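Local coordinates for protein taurine dioxygenase (Burkholderia ambifaria, PDB 5VN6) that probably acts as an iron- and 2-oxoglutarate-dependent dioxygenase that oxidises taurine, and here carries a magnesium ion in its metal site, at residues V63-A66 against R67-E71; R41-L44 against L45-V49; P13-C16 against A17-A20. All coordinates share one frame; numbering follows the deposited sequence.

Contact 1: V63-A66 against R67-E71; sequences VAFA and RRFGE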
# COMPACT_ATOMS: atom_id res chain seq x y z
N VAL A 63 23.14 12.28 15.27
CA VAL A 63 23.95 12.88 14.23
C VAL A 63 25.21 12.05 13.99
O VAL A 63 25.55 11.73 12.85
CB VAL A 63 24.28 14.33 14.62
CG1 VAL A 63 25.52 14.83 13.89
CG2 VAL A 63 23.08 15.23 14.33
N ALA A 64 25.91 11.69 15.07
CA ALA A 64 27.16 10.94 14.93
C ALA A 64 26.93 9.54 14.35
O ALA A 64 27.79 9.03 13.63
CB ALA A 64 27.87 10.85 16.27
N PHE A 65 25.79 8.91 14.66
CA PHE A 65 25.50 7.63 14.03
C PHE A 65 25.30 7.79 12.53
O PHE A 65 25.85 7.02 11.73
CB PHE A 65 24.28 6.96 14.67
CG PHE A 65 23.78 5.75 13.91
CD1 PHE A 65 24.46 4.54 13.98
CD2 PHE A 65 22.64 5.82 13.11
CE1 PHE A 65 24.00 3.42 13.28
CE2 PHE A 65 22.18 4.70 12.41
CZ PHE A 65 22.87 3.49 12.50
N ALA A 66 24.51 8.79 12.12
CA ALA A 66 24.24 8.98 10.70
C ALA A 66 25.50 9.33 9.93
O ALA A 66 25.66 8.95 8.77
CB ALA A 66 23.20 10.08 10.51
N ARG A 67 26.41 10.06 10.59
CA ARG A 67 27.66 10.48 9.98
C ARG A 67 28.55 9.29 9.62
O ARG A 67 29.38 9.38 8.71
CB ARG A 67 28.35 11.43 10.96
CG ARG A 67 29.69 11.90 10.58
CD ARG A 67 29.60 12.88 9.44
NE ARG A 67 30.94 13.30 9.10
CZ ARG A 67 31.78 12.56 8.38
NH1 ARG A 67 31.38 11.38 7.93
NH2 ARG A 67 33.00 13.01 8.11
N ARG A 68 28.38 8.16 10.31
CA ARG A 68 29.08 6.92 9.95
C ARG A 68 28.77 6.44 8.54
O ARG A 68 29.53 5.65 7.98
CB ARG A 68 28.70 5.83 10.94
CG ARG A 68 29.19 6.04 12.34
CD ARG A 68 30.61 5.59 12.43
NE ARG A 68 30.76 4.47 13.35
CZ ARG A 68 31.74 3.58 13.30
NH1 ARG A 68 32.68 3.68 12.36
NH2 ARG A 68 31.80 2.60 14.19
N PHE A 69 27.63 6.84 7.95
CA PHE A 69 27.33 6.46 6.57
C PHE A 69 27.97 7.39 5.55
O PHE A 69 28.06 7.03 4.37
CB PHE A 69 25.82 6.42 6.34
CG PHE A 69 25.12 5.31 7.08
CD1 PHE A 69 24.41 5.57 8.24
CD2 PHE A 69 25.21 4.00 6.62
CE1 PHE A 69 23.77 4.55 8.92
CE2 PHE A 69 24.58 2.97 7.30
CZ PHE A 69 23.85 3.24 8.45
N GLY A 70 28.36 8.58 5.96
CA GLY A 70 28.97 9.56 5.07
C GLY A 70 28.66 10.95 5.57
O GLY A 70 27.93 11.13 6.54
N GLU A 71 29.21 11.94 4.87
CA GLU A 71 28.91 13.32 5.18
C GLU A 71 27.40 13.55 5.16
O GLU A 71 26.66 12.92 4.39
CB GLU A 71 29.60 14.26 4.18
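Arg67 N, Arg68 N and Phe69 N all bond back to carbonyls of 63-66, the last turn of the helix. Arg67 N donates to Val63 O at 2.9 Å, an i to i+4 bond that runs nearly along the carbonyl axis. The next two bonds step back to i to i+3. Arg68 N reaches Phe65 O at 3.1 Å, with the donor above the carbonyl plane, and has a second, weak bond to Ala64 O. Phe69 N meets Ala66 O at 3.0 Å, again from above the carbonyl plane. Within 67-71, Gly70 N donates to Arg67 O at 3.0 Å, which closes a type I turn from Arg67 to Gly70. Each N-H from Arg67 to Gly70 therefore has a carbonyl acceptor three or four residues earlier.

Phe65 has CG anti to its backbone N (chi1 170°), and this puts its ring where the edge of the Phe69 ring can meet its face. The two rings form an offset edge-to-face pair, with Phe69 CE1 3.8 Å from Phe65 CZ and the planes at 90°. Ala66 O also lies at the edge of the Phe69 ring, near its plane. Phe37 adds another edge-to-face partner for Phe69, and Ile258 touches both rings. The aliphatic part of Arg68 lies over the carbonyl oxygens of Ala64 and Phe65. Its guanidinium leaves the turn for a salt bridge with Asp34 and a hydrogen bond to Ala30 O.

Gly70 has positive phi (151°). Its backbone angles call for glycine, because a CB would jam against the carbonyl O of Phe69. The arrangement is a helix C-terminus that tightens from i+4 to i+3 bonding and ends in a glycine, on a helix packed against the main sheet of the TauD/TfdA cupin fold.

Contact 2: R41-L44 against L45-V49; sequences RTQL and LRHRV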
# COMPACT_ATOMS: atom_id res chain seq x y z
N ARG A 41 25.42 -1.71 8.63
CA ARG A 41 25.54 -1.31 7.23
C ARG A 41 25.25 -2.47 6.30
O ARG A 41 24.52 -2.32 5.30
CB ARG A 41 26.93 -0.74 6.98
CG ARG A 41 27.20 -0.46 5.54
CD ARG A 41 28.53 0.25 5.35
NE ARG A 41 28.78 0.43 3.93
CZ ARG A 41 29.23 -0.54 3.14
NH1 ARG A 41 29.51 -1.74 3.64
NH2 ARG A 41 29.41 -0.31 1.84
N THR A 42 25.81 -3.65 6.59
CA THR A 42 25.51 -4.81 5.77
C THR A 42 24.01 -5.08 5.75
O THR A 42 23.42 -5.27 4.68
CB THR A 42 26.28 -6.03 6.27
OG1 THR A 42 27.68 -5.84 6.01
CG2 THR A 42 25.83 -7.28 5.56
N GLN A 43 23.36 -5.02 6.92
CA GLN A 43 21.92 -5.29 6.96
C GLN A 43 21.12 -4.25 6.19
O GLN A 43 20.14 -4.59 5.52
CB GLN A 43 21.43 -5.37 8.41
CG GLN A 43 22.00 -6.52 9.24
CD GLN A 43 21.72 -7.90 8.66
OE1 GLN A 43 20.69 -8.14 8.03
NE2 GLN A 43 22.62 -8.84 8.92
N LEU A 44 21.51 -2.97 6.27
CA LEU A 44 20.80 -1.94 5.52
C LEU A 44 20.84 -2.20 4.02
O LEU A 44 19.83 -2.05 3.32
CB LEU A 44 21.38 -0.55 5.84
CG LEU A 44 20.76 0.64 5.08
CD1 LEU A 44 19.31 0.92 5.46
CD2 LEU A 44 21.61 1.90 5.24
N LEU A 45 22.01 -2.61 3.50
CA LEU A 45 22.11 -2.89 2.07
C LEU A 45 21.22 -4.06 1.65
O LEU A 45 20.68 -4.06 0.54
CB LEU A 45 23.57 -3.17 1.69
CG LEU A 45 24.52 -1.98 1.70
CD1 LEU A 45 25.94 -2.43 1.39
CD2 LEU A 45 24.06 -0.90 0.71
N ARG A 46 21.05 -5.04 2.52
CA ARG A 46 20.25 -6.22 2.18
C ARG A 46 18.74 -5.98 2.33
O ARG A 46 17.95 -6.50 1.54
CB ARG A 46 20.71 -7.40 3.03
CG ARG A 46 19.76 -8.56 3.17
CD ARG A 46 20.35 -9.55 4.18
NE ARG A 46 21.74 -9.86 3.85
CZ ARG A 46 22.68 -10.17 4.74
NH1 ARG A 46 22.40 -10.20 6.04
NH2 ARG A 46 23.92 -10.44 4.33
N HIS A 47 18.33 -5.23 3.35
CA HIS A 47 16.92 -5.12 3.72
C HIS A 47 16.31 -3.77 3.37
O HIS A 47 15.11 -3.56 3.61
CB HIS A 47 16.75 -5.39 5.22
CG HIS A 47 17.08 -6.80 5.61
ND1 HIS A 47 16.36 -7.88 5.16
CD2 HIS A 47 18.06 -7.31 6.40
CE1 HIS A 47 16.87 -9.00 5.66
NE2 HIS A 47 17.91 -8.67 6.41
N ARG A 48 17.11 -2.86 2.81
CA ARG A 48 16.71 -1.56 2.27
C ARG A 48 16.33 -0.54 3.34
O ARG A 48 16.66 0.65 3.22
CB ARG A 48 15.55 -1.71 1.27
CG ARG A 48 15.65 -2.91 0.30
CD ARG A 48 16.96 -2.99 -0.42
NE ARG A 48 17.04 -4.16 -1.28
CZ ARG A 48 18.05 -4.40 -2.11
NH1 ARG A 48 19.05 -3.53 -2.19
NH2 ARG A 48 18.05 -5.48 -2.88
N VAL A 49 15.62 -0.98 4.39
CA VAL A 49 15.21 -0.09 5.48
C VAL A 49 15.27 -0.88 6.78
O VAL A 49 14.81 -2.02 6.85
CB VAL A 49 13.79 0.50 5.24
CG1 VAL A 49 12.73 -0.59 5.07
CG2 VAL A 49 13.40 1.47 6.40
O HOH W 1 19.20 -10.58 7.76
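The imidazole of His47 carries Arg46 CG over the centre of one face, while Gln43 OE1 and a water sit at its edge, in plane. The Gln43 amide is only 20° from the ring plane. The Arg41 guanidinium has Leu45 CD1 over one face, toward the rim. The Arg46 guanidinium lies beside the Gln43 amide, with the planes 73° apart.

This is the C-terminal end of helix 34-47, where the chain turns into strand 49-52 of the main sheet. Backbone i to i+4 bonds hold it, including Leu45 N to Arg41 O at 3.1 Å and His47 N to Gln43 O at 2.9 Å. Arg48 is the first residue with positive phi, yet its N still donates to Leu44 O at 2.9 Å.

Gln43 bends at chi2 (-58°), which carries its amide alongside His47. Gln43 NE2 donates to Glu39, one turn earlier in the helix. Arg41 and Arg48 send their charged ends to Glu195 and Glu198 in salt bridges. The CD1 branch of Leu44 packs on the backbone just past the helix, 3.5 Å from Arg48 O.

The water joins the two polar side chains. It donates a hydrogen bond to Gln43 OE1 at 2.9 Å and is hydrogen-bonded to His47 NE2 at 2.7 Å.

Contact 3: P13-C16 against A17-A20; sequences PLTC and AIGA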
# COMPACT_ATOMS: atom_id res chain seq x y z
N PRO A 13 13.16 -9.74 9.86
CA PRO A 13 12.48 -9.15 8.69
C PRO A 13 10.99 -8.98 8.94
O PRO A 13 10.37 -9.79 9.63
CB PRO A 13 12.75 -10.16 7.57
CG PRO A 13 13.95 -10.95 8.03
CD PRO A 13 13.88 -10.98 9.53
N LEU A 14 10.43 -7.89 8.41
CA LEU A 14 9.01 -7.61 8.54
C LEU A 14 8.19 -8.24 7.42
O LEU A 14 7.01 -8.56 7.62
CB LEU A 14 8.75 -6.10 8.53
CG LEU A 14 8.95 -5.31 9.83
CD1 LEU A 14 10.43 -5.21 10.19
CD2 LEU A 14 8.34 -3.93 9.70
N THR A 15 8.79 -8.36 6.23
CA THR A 15 8.20 -8.95 5.03
C THR A 15 9.32 -9.69 4.30
O THR A 15 10.49 -9.53 4.64
CB THR A 15 7.61 -7.89 4.08
OG1 THR A 15 8.69 -7.20 3.43
CG2 THR A 15 6.78 -6.85 4.86
N CYS A 16 8.97 -10.46 3.26
CA CYS A 16 10.03 -11.15 2.52
C CYS A 16 10.75 -10.22 1.55
O CYS A 16 11.86 -10.54 1.09
CB CYS A 16 9.46 -12.33 1.72
SG CYS A 16 8.73 -13.64 2.73
N ALA A 17 10.19 -9.06 1.26
CA ALA A 17 10.75 -8.20 0.23
C ALA A 17 11.61 -7.08 0.78
O ALA A 17 12.55 -6.66 0.12
CB ALA A 17 9.62 -7.61 -0.61
N ILE A 18 11.28 -6.55 1.95
CA ILE A 18 11.86 -5.29 2.39
C ILE A 18 11.60 -5.07 3.87
O ILE A 18 10.50 -5.33 4.37
CB ILE A 18 11.32 -4.10 1.55
CG1 ILE A 18 11.93 -2.78 2.05
CG2 ILE A 18 9.78 -4.03 1.59
CD1 ILE A 18 11.76 -1.61 1.09
N GLY A 19 12.62 -4.58 4.57
CA GLY A 19 12.47 -4.12 5.94
C GLY A 19 12.84 -5.17 6.96
O GLY A 19 12.50 -6.35 6.79
N ALA A 20 13.53 -4.75 8.01
CA ALA A 20 13.84 -5.61 9.15
C ALA A 20 14.02 -4.76 10.39
O ALA A 20 14.54 -3.64 10.32
CB ALA A 20 15.11 -6.44 8.92
O HOH W 2 12.94 -8.01 4.45
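Thr15 has chi1 at 74°, which sets OG1 between its own N and carbonyl carbon and turns it inward to Ala17 and Ile18. The hydroxyl donates to Ile18 O at 2.8 Å. It also accepts from Ala17 N at 3.2 Å, so one hydroxyl bridges two backbone groups across the bend. For Leu14, chi1 of -81° and chi2 of 70° lay CD1 against the backbone of Ala20, 3.6 Å from its CA.

The segments form the connection between strands 10-13 and 20-23, a beta hairpin at the edge of the main sheet. Pro13 and Ala20 are an antiparallel non-hydrogen-bonded pair, and Ala20 CB packs on Pro13 CA. Gly19 O is used three times. It accepts from Leu14 N at 3.0 Å and from a water at 2.9 Å, and makes a CA-H...O contact with Pro13 CA. The same water donates to Thr15 O at 2.9 Å and so joins the two arms.

The Ile18 side chain leaves the bend and touches Val49, Trp135 and Val247. At the subunit interface, Cys16 N is hydrogen-bonded to Asp271 of the second subunit, and Val129 of that subunit packs on Pro13 and Cys16. The hydroxyl of Thr15 and one water thus pair several backbone groups of the bend, while direct backbone bonds, Asn137 and Asp271 of the second subunit serve others.

How the contacts relate
From the N terminus, contact 3 comes first and closes the hairpin between strands 10-13 and 20-23. Contact 2 follows at the end of helix 34-47, and contact 1 at the end of helix 59-67. The three lie in series; none nests in or crosses another. Contacts 3 and 2 are joined by probable hydrogen bonds from Gly19 N to His47 O and from Ala20 N to Val49 O, so the hairpin lies next to strand 49-52. Contacts 2 and 1 meet where Phe69 CE2 packs on Leu44 CD2 at 3.8 Å. Contacts 1 and 3 do not touch. Contact 2 thus links the hairpin edge of the main sheet to the helix end at 63-71.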